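OTU domain-containing protein wMelOTU (Wolbachia pipientis wMel, PDB 6W9O) probably cleaves ubiquitin from modified proteins as a bacterial deubiquitinase of the OTU family of cysteine proteases. Local coordinates at residues Phe54-Leu62 with Leu133-Leu141; Glu73-Gln84 with Tyr113-Arg122. All blocks are in the same frame, centred on the assembly; numbering follows the deposited sequence.

In the fold
Interaction 1 lies about 5 Å from the centre of the chain, centre to centre, and is almost wholly buried: helix 53-66 packs against the end of helix 126-137 and the start of strand 140-146 through apolar and aromatic side chains, with no hydrogen bond across it. Interaction 2, with its centre about 14 Å away from that of interaction 1, is partly open to solvent and mixes apolar packing with arginine bonds to backbone carbonyls. It joins helix 72-84 to helix 105-116 and the turns Asp116-Arg122. The two contacts meet where Phe55 packs on Leu75 and Arg76, and where Asp78 takes a salt bridge from Lys136 and probably a hydrogen bond from Tyr137.

Interaction 1. Residues Phe54-Leu62 with Leu133-Leu141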
loop_
_atom_site.group_PDB
_atom_site.type_symbol
_atom_site.label_atom_id
_atom_site.label_comp_id
_atom_site.label_asym_id
_atom_site.label_seq_id
_atom_site.Cartn_x
_atom_site.Cartn_y
_atom_site.Cartn_z
ATOM N N PHE A 54 -3.200 0.525 6.341
ATOM C CA PHE A 54 -2.489 0.228 5.100
ATOM C C PHE A 54 -3.236 0.821 3.936
ATOM O O PHE A 54 -2.645 1.522 3.089
ATOM C CB PHE A 54 -2.379 -1.310 4.880
ATOM C CG PHE A 54 -1.878 -1.640 3.524
ATOM C CD1 PHE A 54 -0.517 -1.446 3.203
ATOM C CD2 PHE A 54 -2.764 -2.016 2.552
ATOM C CE1 PHE A 54 -0.062 -1.630 1.921
ATOM C CE2 PHE A 54 -2.334 -2.215 1.244
ATOM C CZ PHE A 54 -0.966 -2.002 0.921
ATOM N N PHE A 55 -4.535 0.556 3.881
ATOM C CA PHE A 55 -5.361 1.030 2.765
ATOM C C PHE A 55 -5.426 2.542 2.744
ATOM O O PHE A 55 -5.378 3.167 1.650
ATOM C CB PHE A 55 -6.764 0.427 2.911
ATOM C CG PHE A 55 -6.735 -1.091 2.885
ATOM C CD1 PHE A 55 -6.612 -1.786 1.703
ATOM C CD2 PHE A 55 -6.800 -1.788 4.089
ATOM C CE1 PHE A 55 -6.541 -3.158 1.690
ATOM C CE2 PHE A 55 -6.738 -3.173 4.071
ATOM C CZ PHE A 55 -6.620 -3.852 2.890
ATOM N N ASP A 56 -5.546 3.153 3.917
ATOM C CA ASP A 56 -5.619 4.621 3.989
ATOM C C ASP A 56 -4.286 5.255 3.599
ATOM O O ASP A 56 -4.276 6.340 2.964
ATOM C CB ASP A 56 -6.009 5.039 5.400
ATOM C CG ASP A 56 -6.432 6.504 5.477
ATOM O OD1 ASP A 56 -7.334 6.866 4.679
ATOM O OD2 ASP A 56 -5.962 7.257 6.378
ATOM N N SER A 57 -3.165 4.654 3.972
ATOM C CA SER A 57 -1.862 5.205 3.565
ATOM C C SER A 57 -1.680 5.088 2.059
ATOM O O SER A 57 -1.286 6.069 1.379
ATOM C CB SER A 57 -0.744 4.419 4.265
ATOM O OG SER A 57 -0.814 4.608 5.667
ATOM N N PHE A 58 -2.021 3.925 1.487
ATOM C CA PHE A 58 -1.953 3.744 0.035
ATOM C C PHE A 58 -2.858 4.739 -0.676
ATOM O O PHE A 58 -2.447 5.366 -1.656
ATOM C CB PHE A 58 -2.375 2.297 -0.300
ATOM C CG PHE A 58 -2.176 1.900 -1.743
ATOM C CD1 PHE A 58 -1.065 1.122 -2.123
ATOM C CD2 PHE A 58 -3.115 2.262 -2.727
ATOM C CE1 PHE A 58 -0.885 0.777 -3.472
ATOM C CE2 PHE A 58 -2.932 1.862 -4.061
ATOM C CZ PHE A 58 -1.770 1.155 -4.403
ATOM N N ARG A 59 -4.087 4.904 -0.193
ATOM C CA ARG A 59 -5.037 5.858 -0.811
ATOM C C ARG A 59 -4.462 7.261 -0.854
ATOM O O ARG A 59 -4.653 7.976 -1.858
ATOM C CB ARG A 59 -6.326 5.889 0.061
ATOM C CG ARG A 59 -7.237 7.107 -0.159
ATOM C CD ARG A 59 -8.371 7.105 0.821
ATOM N NE ARG A 59 -7.984 7.764 2.064
ATOM C CZ ARG A 59 -7.909 9.087 2.253
ATOM N NH1 ARG A 59 -8.123 9.951 1.253
ATOM N NH2 ARG A 59 -7.617 9.551 3.468
ATOM N N GLN A 60 -3.863 7.724 0.264
ATOM C CA GLN A 60 -3.428 9.116 0.294
ATOM C C GLN A 60 -2.282 9.333 -0.665
ATOM O O GLN A 60 -2.223 10.379 -1.344
ATOM C CB GLN A 60 -3.033 9.520 1.709
ATOM C CG GLN A 60 -4.259 9.656 2.657
ATOM C CD GLN A 60 -3.797 10.090 4.013
ATOM O OE1 GLN A 60 -3.161 11.138 4.153
ATOM N NE2 GLN A 60 -4.064 9.268 5.044
ATOM N N SER A 61 -1.329 8.402 -0.719
ATOM C CA SER A 61 -0.200 8.607 -1.631
ATOM C C SER A 61 -0.664 8.471 -3.074
ATOM O O SER A 61 -0.258 9.269 -3.951
ATOM C CB SER A 61 0.909 7.595 -1.261
ATOM O OG SER A 61 1.949 7.625 -2.251
ATOM N N LEU A 62 -1.592 7.533 -3.343
ATOM C CA LEU A 62 -2.150 7.399 -4.696
ATOM C C LEU A 62 -2.802 8.690 -5.145
ATOM O O LEU A 62 -2.605 9.143 -6.286
ATOM C CB LEU A 62 -3.170 6.252 -4.730
ATOM C CG LEU A 62 -3.790 5.965 -6.110
ATOM C CD1 LEU A 62 -2.740 5.342 -7.016
ATOM C CD2 LEU A 62 -5.036 5.080 -5.951
ATOM N N LEU A 133 -3.251 -4.190 -5.362
ATOM C CA LEU A 133 -3.591 -2.811 -5.713
ATOM C C LEU A 133 -2.595 -2.232 -6.710
ATOM O O LEU A 133 -2.959 -1.362 -7.526
ATOM C CB LEU A 133 -3.643 -1.963 -4.445
ATOM C CG LEU A 133 -4.684 -2.449 -3.426
ATOM C CD1 LEU A 133 -4.558 -1.636 -2.141
ATOM C CD2 LEU A 133 -6.099 -2.344 -4.069
ATOM N N CYS A 134 -1.329 -2.661 -6.675
ATOM C CA CYS A 134 -0.360 -2.202 -7.661
ATOM C C CYS A 134 -0.806 -2.653 -9.043
ATOM O O CYS A 134 -0.726 -1.895 -10.038
ATOM C CB CYS A 134 1.006 -2.836 -7.337
ATOM S SG CYS A 134 1.842 -1.916 -6.038
ATOM N N GLU A 135 -1.297 -3.886 -9.141
ATOM C CA GLU A 135 -1.798 -4.406 -10.416
ATOM C C GLU A 135 -3.014 -3.609 -10.906
ATOM O O GLU A 135 -3.095 -3.250 -12.099
ATOM C CB GLU A 135 -2.140 -5.897 -10.244
ATOM C CG GLU A 135 -3.146 -6.441 -11.267
ATOM C CD GLU A 135 -2.508 -6.810 -12.536
ATOM O OE1 GLU A 135 -3.225 -6.884 -13.572
ATOM O OE2 GLU A 135 -1.282 -7.027 -12.497
ATOM N N LYS A 136 -3.957 -3.300 -10.026
ATOM C CA LYS A 136 -5.158 -2.583 -10.465
ATOM C C LYS A 136 -4.835 -1.144 -10.875
ATOM O O LYS A 136 -5.302 -0.683 -11.928
ATOM C CB LYS A 136 -6.227 -2.564 -9.374
ATOM C CG LYS A 136 -7.434 -1.711 -9.872
ATOM C CD LYS A 136 -8.712 -2.080 -9.148
ATOM C CE LYS A 136 -9.879 -1.325 -9.808
ATOM N NZ LYS A 136 -11.162 -1.702 -9.173
ATOM N N TYR A 137 -4.044 -0.432 -10.088
ATOM C CA TYR A 137 -3.835 1.005 -10.302
ATOM C C TYR A 137 -2.574 1.296 -11.088
ATOM O O TYR A 137 -2.297 2.479 -11.366
ATOM C CB TYR A 137 -3.878 1.771 -8.966
ATOM C CG TYR A 137 -5.270 1.643 -8.371
ATOM C CD1 TYR A 137 -6.302 2.433 -8.854
ATOM C CD2 TYR A 137 -5.575 0.691 -7.373
ATOM C CE1 TYR A 137 -7.569 2.310 -8.393
ATOM C CE2 TYR A 137 -6.856 0.556 -6.923
ATOM C CZ TYR A 137 -7.850 1.371 -7.411
ATOM O OH TYR A 137 -9.150 1.235 -6.980
ATOM N N LYS A 138 -1.840 0.252 -11.503
ATOM C CA LYS A 138 -0.675 0.431 -12.389
ATOM C C LYS A 138 0.360 1.327 -11.720
ATOM O O LYS A 138 0.901 2.263 -12.310
ATOM C CB LYS A 138 -1.093 0.931 -13.796
ATOM C CG LYS A 138 -2.231 0.089 -14.386
ATOM C CD LYS A 138 -2.036 -0.195 -15.874
ATOM C CE LYS A 138 -3.367 -0.665 -16.457
ATOM N NZ LYS A 138 -3.512 -2.153 -16.428
ATOM N N VAL A 139 0.535 1.043 -10.447
ATOM C CA VAL A 139 1.619 1.673 -9.625
ATOM C C VAL A 139 2.598 0.708 -8.886
ATOM O O VAL A 139 2.509 -0.599 -8.785
ATOM C CB VAL A 139 1.009 2.635 -8.588
ATOM C CG1 VAL A 139 0.237 3.769 -9.242
ATOM C CG2 VAL A 139 0.144 1.890 -7.584
ATOM N N LYS A 140 3.744 1.294 -8.592
ATOM C CA LYS A 140 4.710 0.537 -7.765
ATOM C C LYS A 140 4.552 1.058 -6.356
ATOM O O LYS A 140 4.332 2.250 -6.162
ATOM C CB LYS A 140 6.144 0.821 -8.207
ATOM C CG LYS A 140 6.448 0.325 -9.587
ATOM C CD LYS A 140 7.567 1.155 -10.218
ATOM C CE LYS A 140 6.919 2.352 -10.944
ATOM N NZ LYS A 140 7.829 3.106 -11.873
ATOM N N LEU A 141 4.655 0.176 -5.350
ATOM C CA LEU A 141 4.482 0.580 -3.961
ATOM C C LEU A 141 5.850 0.520 -3.272
ATOM O O LEU A 141 6.472 -0.563 -3.182
ATOM C CB LEU A 141 3.539 -0.407 -3.285
ATOM C CG LEU A 141 3.485 -0.288 -1.775
ATOM C CD1 LEU A 141 3.028 1.084 -1.291
ATOM C CD2 LEU A 141 2.476 -1.356 -1.232
#
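Phe58, which loses the most surface to this contact, lays its ring against Leu133, and CB of Leu133 sits over one face, 4.1 Å from the ring centroid and 29° off the ring normal. The closest pair is Phe58 CZ with Leu133 CB at 3.6 Å. CD1 of Leu133 rides over the centre of the ring, and the same methyl reaches on to Phe54 CE2, at 4.1 Å, and more loosely to Phe55. With CG of Phe58 anti to the backbone N (chi1 -172°), the ring projects from helix 53-66 far enough for CZ to meet Val139 CG2 at 3.8 Å in one of the two conformers of Val139, while Phe58 CD1 comes within 4.2 Å of Leu141 CD1. The helix thereby packs on both the last turn of helix 126-137 and the first residues of strand 140-146, a central strand of the mixed sheet in this OTU domain; Lys138, with positive phi, makes the turn between them. One helical turn beyond Phe58, Leu62 divides its methyls: CD2 lies over one face of the Tyr137 ring, toward the rim, and CD1 meets CG1 of that same Val139 conformer at 4.0 Å. The hydroxyl of Tyr137 is hydrogen-bonded to Asp78 of helix 72-84. At the other end of the contact Leu141 presents CD2 to the edge of the Phe54 ring, 4.1 Å from CE1, and Phe192 meets that ring edge-to-face.

Interaction 2. Residues Glu73-Gln84 with Tyr113-Arg122; sequences EKLRNDCREFAQ and YTADIMRNSR
Arg76 reaches from helix 72-84 of the OTU domain to two successive type I beta turns, Asp116-Arg119 and Arg119-Arg122. Across the contact its hydrogen bonds go to backbone carbonyls. The chain is extended from CG to NE, and the guanidinium grips Arg122 O end-on, NH1 and NH2 each at 2.9 Å from that one oxygen. NH1 approaches in the carbonyl plane; NH2 stands 37° out of it. NH1 also donates to Ile117 O, with an N-H...O angle of 157°, while Arg119 O and Asn120 CA lie over one face of the group. Together with an outside bond from NH2 to Ser52 OG, these bonds fix the direction in which the guanidinium plane faces. Arg80 makes a weak bond from NH1 to Thr114 O. Within the first turn, Asp116 OD1 forms a salt bridge with Arg119 NH1 at 2.9 Å. Apolar contacts run along the same side of helix 72-84: Cys79 CB meets Ile117 CG1 at 3.8 Å, and Ala83 CB touches Tyr113 CD1 at 3.6 Å. The Tyr113 hydroxyl is hydrogen-bonded to Glu129 of helix 126-137. Met118 starts away from helix 72-84, but bends at chi2 (-52°) and chi3, folding back until SD lies 3.6 Å from Asn77 N. At the far end Thr114 OG1, hydrogen-bonded to Asp111 O, is a weak second partner of a water that accepts from Gln84 NE2 at 3.1 Å.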
loop_
_atom_site.group_PDB
_atom_site.type_symbol
_atom_site.label_atom_id
_atom_site.label_comp_id
_atom_site.label_asym_id
_atom_site.label_seq_id
_atom_site.Cartn_x
_atom_site.Cartn_y
_atom_site.Cartn_z
ATOM N N GLU A 73 -12.344 1.770 1.818
ATOM C CA GLU A 73 -13.296 0.671 1.614
ATOM C C GLU A 73 -13.234 0.150 0.187
ATOM O O GLU A 73 -13.324 -1.062 -0.043
ATOM C CB GLU A 73 -14.724 1.098 1.984
ATOM C CG GLU A 73 -15.733 0.010 1.742
ATOM C CD GLU A 73 -17.146 0.439 2.077
ATOM O OE1 GLU A 73 -17.991 -0.455 2.293
ATOM O OE2 GLU A 73 -17.416 1.667 2.116
ATOM N N LYS A 74 -13.135 1.059 -0.798
ATOM C CA LYS A 74 -13.055 0.609 -2.179
ATOM C C LYS A 74 -11.781 -0.202 -2.409
ATOM O O LYS A 74 -11.823 -1.192 -3.139
ATOM C CB LYS A 74 -13.093 1.835 -3.105
ATOM C CG LYS A 74 -12.878 1.518 -4.616
ATOM C CD LYS A 74 -13.892 0.600 -5.207
ATOM C CE LYS A 74 -13.829 0.665 -6.753
ATOM N NZ LYS A 74 -14.840 -0.274 -7.333
ATOM N N LEU A 75 -10.660 0.180 -1.768
ATOM C CA LEU A 75 -9.424 -0.587 -1.920
ATOM C C LEU A 75 -9.581 -1.999 -1.346
ATOM O O LEU A 75 -9.132 -2.974 -1.968
ATOM C CB LEU A 75 -8.232 0.122 -1.273
ATOM C CG LEU A 75 -7.937 1.449 -1.969
ATOM C CD1 LEU A 75 -6.892 2.152 -1.116
ATOM C CD2 LEU A 75 -7.366 1.233 -3.389
ATOM N N ARG A 76 -10.273 -2.140 -0.199
ATOM C CA ARG A 76 -10.573 -3.491 0.304
ATOM C C ARG A 76 -11.451 -4.236 -0.685
ATOM O O ARG A 76 -11.230 -5.419 -0.960
ATOM C CB ARG A 76 -11.267 -3.424 1.676
ATOM C CG ARG A 76 -10.339 -2.969 2.811
ATOM C CD ARG A 76 -11.142 -2.927 4.111
ATOM N NE ARG A 76 -10.287 -2.594 5.270
ATOM C CZ ARG A 76 -9.528 -3.487 5.920
ATOM N NH1 ARG A 76 -9.469 -4.781 5.538
ATOM N NH2 ARG A 76 -8.810 -3.067 6.965
ATOM N N ASN A 77 -12.452 -3.551 -1.276
ATOM C CA ASN A 77 -13.313 -4.229 -2.251
ATOM C C ASN A 77 -12.536 -4.680 -3.496
ATOM O O ASN A 77 -12.858 -5.726 -4.077
ATOM C CB ASN A 77 -14.440 -3.298 -2.666
ATOM C CG ASN A 77 -15.514 -4.051 -3.372
ATOM O OD1 ASN A 77 -16.221 -4.882 -2.747
ATOM N ND2 ASN A 77 -15.671 -3.786 -4.682
ATOM N N ASP A 78 -11.522 -3.914 -3.901
ATOM C CA ASP A 78 -10.674 -4.320 -5.034
ATOM C C ASP A 78 -9.951 -5.626 -4.706
ATOM O O ASP A 78 -9.762 -6.491 -5.576
ATOM C CB ASP A 78 -9.583 -3.264 -5.285
ATOM C CG ASP A 78 -10.120 -1.903 -5.833
ATOM O OD1 ASP A 78 -11.209 -1.869 -6.465
ATOM O OD2 ASP A 78 -9.389 -0.910 -5.591
ATOM N N CYS A 79 -9.623 -5.818 -3.428
ATOM C CA CYS A 79 -8.934 -7.051 -3.050
ATOM C C CYS A 79 -9.919 -8.199 -2.985
ATOM O O CYS A 79 -9.615 -9.316 -3.426
ATOM C CB CYS A 79 -8.237 -6.841 -1.693
ATOM S SG CYS A 79 -6.851 -5.633 -1.835
ATOM N N ARG A 80 -11.139 -7.937 -2.481
ATOM C CA ARG A 80 -12.184 -8.948 -2.542
ATOM C C ARG A 80 -12.428 -9.387 -3.975
ATOM O O ARG A 80 -12.566 -10.579 -4.261
ATOM C CB ARG A 80 -13.490 -8.373 -1.964
ATOM C CG ARG A 80 -14.664 -9.283 -2.107
ATOM C CD ARG A 80 -15.892 -8.617 -1.509
ATOM N NE ARG A 80 -17.104 -9.332 -1.859
ATOM C CZ ARG A 80 -17.736 -10.157 -1.018
ATOM N NH1 ARG A 80 -17.262 -10.343 0.223
ATOM N NH2 ARG A 80 -18.849 -10.784 -1.406
ATOM N N GLU A 81 -12.554 -8.416 -4.880
ATOM C CA GLU A 81 -12.839 -8.765 -6.268
ATOM C C GLU A 81 -11.689 -9.564 -6.877
ATOM O O GLU A 81 -11.920 -10.528 -7.606
ATOM C CB GLU A 81 -13.055 -7.461 -7.054
ATOM C CG GLU A 81 -14.378 -6.816 -6.679
ATOM C CD GLU A 81 -14.728 -5.618 -7.553
ATOM O OE1 GLU A 81 -13.832 -5.046 -8.210
ATOM O OE2 GLU A 81 -15.925 -5.244 -7.538
ATOM N N PHE A 82 -10.448 -9.164 -6.594
ATOM C CA PHE A 82 -9.317 -9.946 -7.071
ATOM C C PHE A 82 -9.439 -11.409 -6.653
ATOM O O PHE A 82 -9.230 -12.328 -7.464
ATOM C CB PHE A 82 -8.027 -9.305 -6.542
ATOM C CG PHE A 82 -6.781 -10.000 -6.999
ATOM C CD1 PHE A 82 -6.058 -9.510 -8.073
ATOM C CD2 PHE A 82 -6.314 -11.137 -6.309
ATOM C CE1 PHE A 82 -4.875 -10.147 -8.510
ATOM C CE2 PHE A 82 -5.135 -11.751 -6.698
ATOM C CZ PHE A 82 -4.406 -11.283 -7.812
ATOM N N ALA A 83 -9.789 -11.650 -5.386
ATOM C CA ALA A 83 -9.907 -13.021 -4.886
ATOM C C ALA A 83 -11.078 -13.777 -5.490
ATOM O O ALA A 83 -11.001 -15.002 -5.634
ATOM C CB ALA A 83 -10.050 -13.009 -3.367
ATOM N N GLN A 84 -12.143 -13.078 -5.904
ATOM C CA GLN A 84 -13.278 -13.748 -6.533
ATOM C C GLN A 84 -13.078 -14.042 -8.016
ATOM O O GLN A 84 -13.831 -14.848 -8.570
ATOM C CB GLN A 84 -14.507 -12.851 -6.435
ATOM C CG GLN A 84 -14.994 -12.730 -5.007
ATOM C CD GLN A 84 -16.077 -11.685 -4.867
ATOM O OE1 GLN A 84 -16.048 -10.646 -5.529
ATOM N NE2 GLN A 84 -17.030 -11.952 -3.991
ATOM N N TYR A 113 -11.318 -15.403 2.772
ATOM C CA TYR A 113 -10.672 -14.121 2.466
ATOM C C TYR A 113 -11.673 -13.106 1.942
ATOM O O TYR A 113 -11.628 -11.934 2.335
ATOM C CB TYR A 113 -9.571 -14.338 1.407
ATOM C CG TYR A 113 -8.824 -13.067 1.011
ATOM C CD1 TYR A 113 -9.317 -12.197 0.029
ATOM C CD2 TYR A 113 -7.629 -12.720 1.645
ATOM C CE1 TYR A 113 -8.631 -11.033 -0.309
ATOM C CE2 TYR A 113 -6.942 -11.553 1.308
ATOM C CZ TYR A 113 -7.444 -10.723 0.313
ATOM O OH TYR A 113 -6.757 -9.553 -0.037
ATOM N N THR A 114 -12.569 -13.518 1.027
ATOM C CA THR A 114 -13.472 -12.530 0.428
ATOM C C THR A 114 -14.369 -11.897 1.494
ATOM O O THR A 114 -14.775 -10.738 1.354
ATOM C CB THR A 114 -14.300 -13.144 -0.717
ATOM O OG1 THR A 114 -15.184 -14.134 -0.184
ATOM C CG2 THR A 114 -13.399 -13.836 -1.725
ATOM N N ALA A 115 -14.680 -12.635 2.559
ATOM C CA ALA A 115 -15.419 -12.033 3.672
ATOM C C ALA A 115 -14.496 -11.221 4.576
ATOM O O ALA A 115 -14.808 -10.078 4.931
ATOM C CB ALA A 115 -16.133 -13.111 4.477
ATOM N N ASP A 116 -13.355 -11.809 4.958
ATOM C CA ASP A 116 -12.502 -11.184 5.966
ATOM C C ASP A 116 -11.901 -9.875 5.478
ATOM O O ASP A 116 -11.699 -8.952 6.289
ATOM C CB ASP A 116 -11.375 -12.134 6.356
ATOM C CG ASP A 116 -10.741 -11.758 7.726
ATOM O OD1 ASP A 116 -11.497 -11.423 8.688
ATOM O OD2 ASP A 116 -9.492 -11.808 7.836
ATOM N N ILE A 117 -11.568 -9.759 4.176
ATOM C CA ILE A 117 -10.875 -8.587 3.683
ATOM C C ILE A 117 -11.735 -7.328 3.765
ATOM O O ILE A 117 -11.192 -6.230 3.759
ATOM C CB ILE A 117 -10.323 -8.852 2.267
ATOM C CG1 ILE A 117 -9.263 -7.795 1.856
ATOM C CG2 ILE A 117 -11.477 -8.821 1.219
ATOM C CD1 ILE A 117 -8.046 -7.778 2.768
ATOM N N MET A 118 -13.050 -7.478 3.886
ATOM C CA MET A 118 -13.915 -6.316 4.014
ATOM C C MET A 118 -14.050 -5.841 5.449
ATOM O O MET A 118 -14.685 -4.812 5.678
ATOM C CB MET A 118 -15.303 -6.613 3.448
ATOM C CG MET A 118 -15.250 -6.932 1.927
ATOM S SD MET A 118 -14.398 -5.712 0.922
ATOM C CE MET A 118 -15.327 -4.196 1.259
ATOM N N ARG A 119 -13.462 -6.549 6.415
ATOM C CA ARG A 119 -13.576 -6.171 7.824
ATOM C C ARG A 119 -12.420 -5.258 8.196
ATOM O O ARG A 119 -11.268 -5.557 7.865
ATOM C CB ARG A 119 -13.511 -7.425 8.708
ATOM C CG ARG A 119 -14.632 -8.422 8.425
ATOM C CD ARG A 119 -14.506 -9.646 9.334
ATOM N NE ARG A 119 -15.586 -10.599 9.098
ATOM C CZ ARG A 119 -15.418 -11.849 8.689
ATOM N NH1 ARG A 119 -14.200 -12.358 8.500
ATOM N NH2 ARG A 119 -16.488 -12.612 8.492
ATOM N N ASN A 120 -12.714 -4.142 8.885
ATOM C CA ASN A 120 -11.614 -3.269 9.296
ATOM C C ASN A 120 -10.641 -3.992 10.223
ATOM O O ASN A 120 -9.471 -3.592 10.288
ATOM C CB ASN A 120 -12.159 -2.041 10.013
ATOM C CG ASN A 120 -12.767 -1.032 9.036
ATOM O OD1 ASN A 120 -12.359 -0.935 7.884
ATOM N ND2 ASN A 120 -13.741 -0.281 9.507
ATOM N N SER A 121 -11.103 -5.062 10.870
ATOM C CA SER A 121 -10.253 -5.853 11.757
ATOM C C SER A 121 -9.121 -6.555 11.013
ATOM O O SER A 121 -8.111 -6.899 11.649
ATOM C CB SER A 121 -11.061 -6.892 12.541
ATOM O OG SER A 121 -11.838 -7.718 11.672
ATOM N N ARG A 122 -9.234 -6.786 9.701
ATOM C CA ARG A 122 -8.201 -7.492 8.947
ATOM C C ARG A 122 -7.230 -6.436 8.433
ATOM O O ARG A 122 -7.562 -5.676 7.524
ATOM C CB ARG A 122 -8.847 -8.249 7.781
ATOM C CG ARG A 122 -7.853 -8.740 6.759
ATOM C CD ARG A 122 -6.850 -9.724 7.349
ATOM N NE ARG A 122 -6.176 -10.454 6.259
ATOM C CZ ARG A 122 -6.608 -11.603 5.741
ATOM N NH1 ARG A 122 -7.700 -12.205 6.224
ATOM N NH2 ARG A 122 -5.926 -12.172 4.739
HETATM O O HOH W 1 -17.041 -14.850 -2.944
#